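Local structure of UPF0201 protein MJ1564 (Methanocaldococcus jannaschii DSM 2661, 2PZZ) at residues A[52-55]-A[56-60]; A[86-90]-A[91-95]. The protein is of unknown function; its archaeal UPF0201 family structurally resembles RNA-binding proteins, yet a role in binding RNA is thought unlikely. One frame throughout, in Å; residues are numbered along the deposited sequence.

Interaction 1 (A[52-55]-A[56-60]); sequences EKLK and ELLRS
Glu56 N donates to Glu52 O across 3.1 Å, the first of four i to i+4 backbone bonds that join 52-55 to 56-60. The Glu56 side chain runs back beside the preceding turn, CG lying 3.5 Å from Glu52 O. Its OE1 stands 4.2 Å from Lys53 NZ, too far for a salt bridge, and the two side chains cross at about a right angle, so any attraction is probably weak. Leu57 N bonds to Lys53 O with a nearly straight N-H (167°), while Leu57 CG lies 3.4 Å from Lys53 O. The repeated i+4 pairing marks one uninterrupted alpha-helix, 52-60, which is amphipathic: Leu54 and Leu57 face Ile26 of helix 16-26, and Leu58 meets helices 64-73 and 116-123. Within that apolar side, Leu58 CD2 packs against Leu54 CD1 at 4.0 Å. The branch gets there because Leu58 CG lies beside its own backbone N (chi1 -58°), which turns the side chain back toward the preceding turn. Arg59 curls back so that the next carbonyl meets its guanidinium edge: NH1 donates to Lys55 O at 2.7 Å, and Arg59 N reaches that oxygen from the opposite face of its plane at 3.3 Å. NH1 also bonds to Ile123 O, and the neighbouring Lys55 extends alongside to a salt bridge with Asp122. A leucine in place of Arg59 would probably cost Lys55 O its side-chain donor and leave Ile123 O without its guanidinium partner. At Ser60, OG and N both donate to Glu56 O, OG from above the carbonyl plane.

Interaction 2 (A[86-90]-A[91-95]); sequences KQAAY and VGAVN
Ala88 O and Ala89 O receive the backbone N-H groups that close the short helix 86-90. Ala93 N donates to Ala88 O at 2.8 Å, and Gly92 N donates to Ala89 O at 3.0 Å. Both donors stand above the planes of their carbonyls, which indicates that the chain has swung off the helical path. Val91 N adds a weak bond to Ala88 O, its N-H angle being only 128°. Ala89 O has a further donor in Asn25 ND2.

A bent CA-H...O contact accompanies these bonds, Ala89 CA lying 3.3 Å from Ala93 O. A tight methyl-to-carbonyl contact is made by Val91, whose CG2 comes within 3.1 Å of Ala88 O; this methyl is held between its own backbone N and carbonyl carbon (chi1 of CG1 -65°), which directs it back over the last turn.

Apolar contacts involve small groups. Ala88 CB lies 3.6 Å from Asn95 CB and 4.2 Å from Ala93 CB, so the returning chain is laid against one side of the helix. The other methyl of Val91, CG1, approaches Tyr90 CD2 at the limit of packing distance. The Tyr90 side chain packs on Lys18 of helix 16-26 and on Pro12 of the second subunit, while Val91 packs on Asn39 of that subunit.

The backbone angles complete the evidence. Val91 is the first residue to leave helical values, and at Gly92 phi is positive (75°), a region open to glycine and strained for most residues carrying a CB. The paired bonds Ala93 N to Ala88 O and Gly92 N to Ala89 O, with Gly92 as the C-prime residue, define a Schellman motif terminating the helix.

How the interactions relate
Interaction 1 comes first along the chain, within helix 52-60; interaction 2 follows after helix 64-73 and strand 79-84, where helix 86-90 ends and the loop toward strand 104-109 begins. Their centres lie about 13 Å apart, yet they touch directly. Val94, leaving the helix end of interaction 2, puts CG2 3.7 Å from Leu57 CB and CG1 3.9 Å from Leu58 CD2. It also touches Ile26, so helix 16-26 borders both sites. The loop after 86-90 is thereby packed on the apolar side of helix 52-60, joining two elements that helix 64-73 and strand 79-84 separate in sequence. Interaction 2 also reaches the second subunit, whereas no other chain of the assembly touches interaction 1.

Interaction 1 (A[52-55]-A[56-60])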
ATOM      1  N   GLU A  52      -4.118 -23.849   7.273  1.00 33.71           N
ATOM      2  CA  GLU A  52      -3.520 -24.868   6.414  1.00 38.68           C
ATOM      3  C   GLU A  52      -2.739 -24.282   5.243  1.00 36.85           C
ATOM      4  O   GLU A  52      -1.588 -24.638   5.022  1.00 38.32           O
ATOM      5  CB  GLU A  52      -4.603 -25.817   5.886  1.00 43.05           C
ATOM      6  CG  GLU A  52      -5.067 -26.843   6.911  1.00 51.96           C
ATOM      7  CD  GLU A  52      -6.401 -27.475   6.544  1.00 58.40           C
ATOM      8  OE1 GLU A  52      -6.578 -27.871   5.366  1.00 59.10           O
ATOM      9  OE2 GLU A  52      -7.273 -27.580   7.441  1.00 61.71           O
ATOM     10  N   LYS A  53      -3.363 -23.387   4.492  1.00 35.84           N
ATOM     11  CA  LYS A  53      -2.688 -22.780   3.353  1.00 36.76           C
ATOM     12  C   LYS A  53      -1.432 -22.034   3.809  1.00 37.00           C
ATOM     13  O   LYS A  53      -0.362 -22.174   3.209  1.00 37.47           O
ATOM     14  CB  LYS A  53      -3.642 -21.829   2.628  1.00 36.28           C
ATOM     15  CG  LYS A  53      -3.061 -21.180   1.378  1.00 41.25           C
ATOM     16  CD  LYS A  53      -2.702 -22.216   0.320  1.00 45.52           C
ATOM     17  CE  LYS A  53      -2.449 -21.559  -1.029  1.00 46.05           C
ATOM     18  NZ  LYS A  53      -2.008 -22.551  -2.056  1.00 51.28           N
ATOM     19  N   LEU A  54      -1.560 -21.241   4.871  1.00 36.79           N
ATOM     20  CA  LEU A  54      -0.415 -20.490   5.395  1.00 33.74           C
ATOM     21  C   LEU A  54       0.743 -21.435   5.718  1.00 33.63           C
ATOM     22  O   LEU A  54       1.898 -21.157   5.376  1.00 31.88           O
ATOM     23  CB  LEU A  54      -0.816 -19.712   6.664  1.00 31.66           C
ATOM     24  CG  LEU A  54       0.306 -19.026   7.463  1.00 29.83           C
ATOM     25  CD1 LEU A  54       1.011 -18.014   6.581  1.00 24.82           C
ATOM     26  CD2 LEU A  54      -0.285 -18.339   8.718  1.00 28.38           C
ATOM     27  N   LYS A  55       0.433 -22.555   6.366  1.00 34.00           N
ATOM     28  CA  LYS A  55       1.471 -23.527   6.727  1.00 37.00           C
ATOM     29  C   LYS A  55       2.190 -24.096   5.507  1.00 37.35           C
ATOM     30  O   LYS A  55       3.395 -24.335   5.545  1.00 37.64           O
ATOM     31  CB  LYS A  55       0.868 -24.674   7.531  1.00 37.44           C
ATOM     32  CG  LYS A  55       0.313 -24.254   8.881  1.00 40.67           C
ATOM     33  CD  LYS A  55      -0.212 -25.443   9.653  1.00 46.13           C
ATOM     34  CE  LYS A  55      -0.712 -25.016  11.022  1.00 51.64           C
ATOM     35  NZ  LYS A  55      -1.385 -26.125  11.779  1.00 54.71           N
ATOM     36  N   GLU A  56       1.447 -24.321   4.433  1.00 38.04           N
ATOM     37  CA  GLU A  56       2.035 -24.846   3.204  1.00 40.05           C
ATOM     38  C   GLU A  56       3.003 -23.831   2.611  1.00 38.11           C
ATOM     39  O   GLU A  56       4.130 -24.169   2.257  1.00 37.91           O
ATOM     40  CB  GLU A  56       0.953 -25.118   2.160  1.00 43.05           C
ATOM     41  CG  GLU A  56       0.067 -26.305   2.424  1.00 47.56           C
ATOM     42  CD  GLU A  56      -1.139 -26.314   1.504  1.00 51.70           C
ATOM     43  OE1 GLU A  56      -0.996 -25.883   0.335  1.00 52.14           O
ATOM     44  OE2 GLU A  56      -2.222 -26.757   1.946  1.00 54.09           O
ATOM     45  N   LEU A  57       2.559 -22.580   2.514  1.00 36.42           N
ATOM     46  CA  LEU A  57       3.387 -21.537   1.927  1.00 33.80           C
ATOM     47  C   LEU A  57       4.670 -21.281   2.697  1.00 34.32           C
ATOM     48  O   LEU A  57       5.723 -21.051   2.089  1.00 35.68           O
ATOM     49  CB  LEU A  57       2.583 -20.248   1.774  1.00 36.67           C
ATOM     50  CG  LEU A  57       1.346 -20.383   0.873  1.00 36.35           C
ATOM     51  CD1 LEU A  57       0.556 -19.102   0.897  1.00 33.43           C
ATOM     52  CD2 LEU A  57       1.773 -20.731  -0.559  1.00 37.18           C
ATOM     53  N   LEU A  58       4.608 -21.326   4.024  1.00 31.53           N
ATOM     54  CA  LEU A  58       5.822 -21.108   4.810  1.00 29.53           C
ATOM     55  C   LEU A  58       6.824 -22.235   4.484  1.00 30.23           C
ATOM     56  O   LEU A  58       8.017 -21.995   4.343  1.00 30.10           O
ATOM     57  CB  LEU A  58       5.511 -21.098   6.317  1.00 28.91           C
ATOM     58  CG  LEU A  58       4.495 -20.065   6.854  1.00 26.94           C
ATOM     59  CD1 LEU A  58       4.276 -20.287   8.335  1.00 24.59           C
ATOM     60  CD2 LEU A  58       4.986 -18.662   6.606  1.00 27.21           C
ATOM     61  N   ARG A  59       6.338 -23.464   4.360  1.00 31.46           N
ATOM     62  CA  ARG A  59       7.227 -24.585   4.044  1.00 34.87           C
ATOM     63  C   ARG A  59       7.722 -24.445   2.605  1.00 36.80           C
ATOM     64  O   ARG A  59       8.928 -24.479   2.360  1.00 35.02           O
ATOM     65  CB  ARG A  59       6.487 -25.912   4.273  1.00 34.56           C
ATOM     66  CG  ARG A  59       6.250 -26.163   5.766  1.00 33.30           C
ATOM     67  CD  ARG A  59       5.121 -27.130   6.050  1.00 33.57           C
ATOM     68  NE  ARG A  59       4.992 -27.354   7.490  1.00 33.84           N
ATOM     69  CZ  ARG A  59       4.593 -26.432   8.366  1.00 32.48           C
ATOM     70  NH1 ARG A  59       4.270 -25.207   7.957  1.00 29.75           N
ATOM     71  NH2 ARG A  59       4.520 -26.734   9.652  1.00 35.05           N
ATOM     72  N   SER A  60       6.793 -24.247   1.669  1.00 38.28           N
ATOM     73  CA  SER A  60       7.138 -24.066   0.252  1.00 41.58           C
ATOM     74  C   SER A  60       8.184 -22.978   0.003  1.00 41.31           C
ATOM     75  O   SER A  60       9.139 -23.183  -0.747  1.00 43.47           O
ATOM     76  CB  SER A  60       5.891 -23.714  -0.557  1.00 42.16           C
ATOM     77  OG  SER A  60       5.003 -24.806  -0.627  1.00 49.35           O
TER

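Interaction 2 (A[86-90]-A[91-95])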
ATOM      1  N   LYS A  86       0.778  -7.073   1.478  1.00 32.70           N
ATOM      2  CA  LYS A  86      -0.385  -7.168   0.613  1.00 32.75           C
ATOM      3  C   LYS A  86      -0.023  -7.463  -0.844  1.00 33.89           C
ATOM      4  O   LYS A  86      -0.770  -8.159  -1.545  1.00 32.87           O
ATOM      5  CB  LYS A  86      -1.181  -5.859   0.729  1.00 33.27           C
ATOM      6  CG  LYS A  86      -2.644  -5.959   0.402  1.00 38.29           C
ATOM      7  CD  LYS A  86      -3.484  -4.989   1.247  1.00 34.52           C
ATOM      8  CE  LYS A  86      -2.985  -3.562   1.162  1.00 35.41           C
ATOM      9  NZ  LYS A  86      -4.037  -2.567   1.542  1.00 33.89           N
ATOM     10  N   GLN A  87       1.126  -6.951  -1.289  1.00 30.88           N
ATOM     11  CA  GLN A  87       1.567  -7.133  -2.673  1.00 31.62           C
ATOM     12  C   GLN A  87       2.138  -8.529  -2.880  1.00 32.90           C
ATOM     13  O   GLN A  87       1.904  -9.163  -3.912  1.00 34.04           O
ATOM     14  CB  GLN A  87       2.599  -6.054  -3.029  1.00 31.36           C
ATOM     15  CG  GLN A  87       2.161  -4.648  -2.583  1.00 29.50           C
ATOM     16  CD  GLN A  87       0.761  -4.299  -3.067  1.00 32.64           C
ATOM     17  OE1 GLN A  87       0.030  -3.539  -2.417  1.00 32.54           O
ATOM     18  NE2 GLN A  87       0.378  -4.847  -4.216  1.00 32.08           N
ATOM     19  N   ALA A  88       2.878  -9.015  -1.892  1.00 32.51           N
ATOM     20  CA  ALA A  88       3.422 -10.359  -1.975  1.00 31.91           C
ATOM     21  C   ALA A  88       2.246 -11.338  -1.937  1.00 33.88           C
ATOM     22  O   ALA A  88       2.211 -12.328  -2.673  1.00 35.98           O
ATOM     23  CB  ALA A  88       4.356 -10.616  -0.809  1.00 29.82           C
ATOM     24  N   ALA A  89       1.266 -11.039  -1.091  1.00 32.02           N
ATOM     25  CA  ALA A  89       0.098 -11.892  -0.947  1.00 31.81           C
ATOM     26  C   ALA A  89      -0.702 -11.960  -2.242  1.00 32.02           C
ATOM     27  O   ALA A  89      -1.283 -13.001  -2.585  1.00 32.36           O
ATOM     28  CB  ALA A  89      -0.789 -11.385   0.187  1.00 30.29           C
ATOM     29  N   TYR A  90      -0.732 -10.850  -2.962  1.00 31.85           N
ATOM     30  CA  TYR A  90      -1.473 -10.802  -4.208  1.00 31.30           C
ATOM     31  C   TYR A  90      -0.962 -11.849  -5.207  1.00 32.18           C
ATOM     32  O   TYR A  90      -1.751 -12.434  -5.940  1.00 31.16           O
ATOM     33  CB  TYR A  90      -1.375  -9.419  -4.831  1.00 30.52           C
ATOM     34  CG  TYR A  90      -2.230  -9.299  -6.060  1.00 32.77           C
ATOM     35  CD1 TYR A  90      -3.623  -9.248  -5.955  1.00 31.02           C
ATOM     36  CD2 TYR A  90      -1.657  -9.278  -7.339  1.00 31.90           C
ATOM     37  CE1 TYR A  90      -4.417  -9.181  -7.084  1.00 33.14           C
ATOM     38  CE2 TYR A  90      -2.456  -9.208  -8.478  1.00 29.50           C
ATOM     39  CZ  TYR A  90      -3.827  -9.161  -8.339  1.00 30.74           C
ATOM     40  OH  TYR A  90      -4.636  -9.093  -9.447  1.00 36.52           O
ATOM     41  N   VAL A  91       0.352 -12.062  -5.237  1.00 32.16           N
ATOM     42  CA  VAL A  91       0.956 -13.046  -6.133  1.00 33.28           C
ATOM     43  C   VAL A  91       1.156 -14.405  -5.457  1.00 34.01           C
ATOM     44  O   VAL A  91       1.964 -15.219  -5.897  1.00 33.96           O
ATOM     45  CB  VAL A  91       2.315 -12.548  -6.711  1.00 32.40           C
ATOM     46  CG1 VAL A  91       2.076 -11.342  -7.587  1.00 33.30           C
ATOM     47  CG2 VAL A  91       3.298 -12.198  -5.595  1.00 34.37           C
ATOM     48  N   GLY A  92       0.407 -14.643  -4.385  1.00 36.01           N
ATOM     49  CA  GLY A  92       0.475 -15.914  -3.684  1.00 36.45           C
ATOM     50  C   GLY A  92       1.684 -16.164  -2.810  1.00 37.54           C
ATOM     51  O   GLY A  92       1.985 -17.310  -2.493  1.00 41.45           O
ATOM     52  N   ALA A  93       2.373 -15.109  -2.400  1.00 37.79           N
ATOM     53  CA  ALA A  93       3.562 -15.264  -1.564  1.00 38.43           C
ATOM     54  C   ALA A  93       3.381 -14.691  -0.155  1.00 38.68           C
ATOM     55  O   ALA A  93       2.675 -13.694   0.042  1.00 36.68           O
ATOM     56  CB  ALA A  93       4.751 -14.591  -2.242  1.00 36.64           C
ATOM     57  N   VAL A  94       4.036 -15.319   0.819  1.00 37.92           N
ATOM     58  CA  VAL A  94       3.973 -14.857   2.198  1.00 38.11           C
ATOM     59  C   VAL A  94       5.195 -14.019   2.540  1.00 38.66           C
ATOM     60  O   VAL A  94       6.327 -14.487   2.412  1.00 39.43           O
ATOM     61  CB  VAL A  94       3.906 -16.023   3.207  1.00 37.85           C
ATOM     62  CG1 VAL A  94       4.019 -15.475   4.628  1.00 35.88           C
ATOM     63  CG2 VAL A  94       2.587 -16.787   3.045  1.00 35.53           C
ATOM     64  N   ASN A  95       4.952 -12.783   2.973  1.00 36.86           N
ATOM     65  CA  ASN A  95       6.012 -11.864   3.358  1.00 38.49           C
ATOM     66  C   ASN A  95       5.522 -11.028   4.561  1.00 36.95           C
ATOM     67  O   ASN A  95       4.428 -10.469   4.537  1.00 34.52           O
ATOM     68  CB  ASN A  95       6.364 -10.972   2.173  1.00 40.16           C
ATOM     69  CG  ASN A  95       7.824 -10.620   2.136  1.00 43.70           C
ATOM     70  OD1 ASN A  95       8.199  -9.483   2.374  1.00 47.37           O
ATOM     71  ND2 ASN A  95       8.667 -11.605   1.842  1.00 47.18           N
TER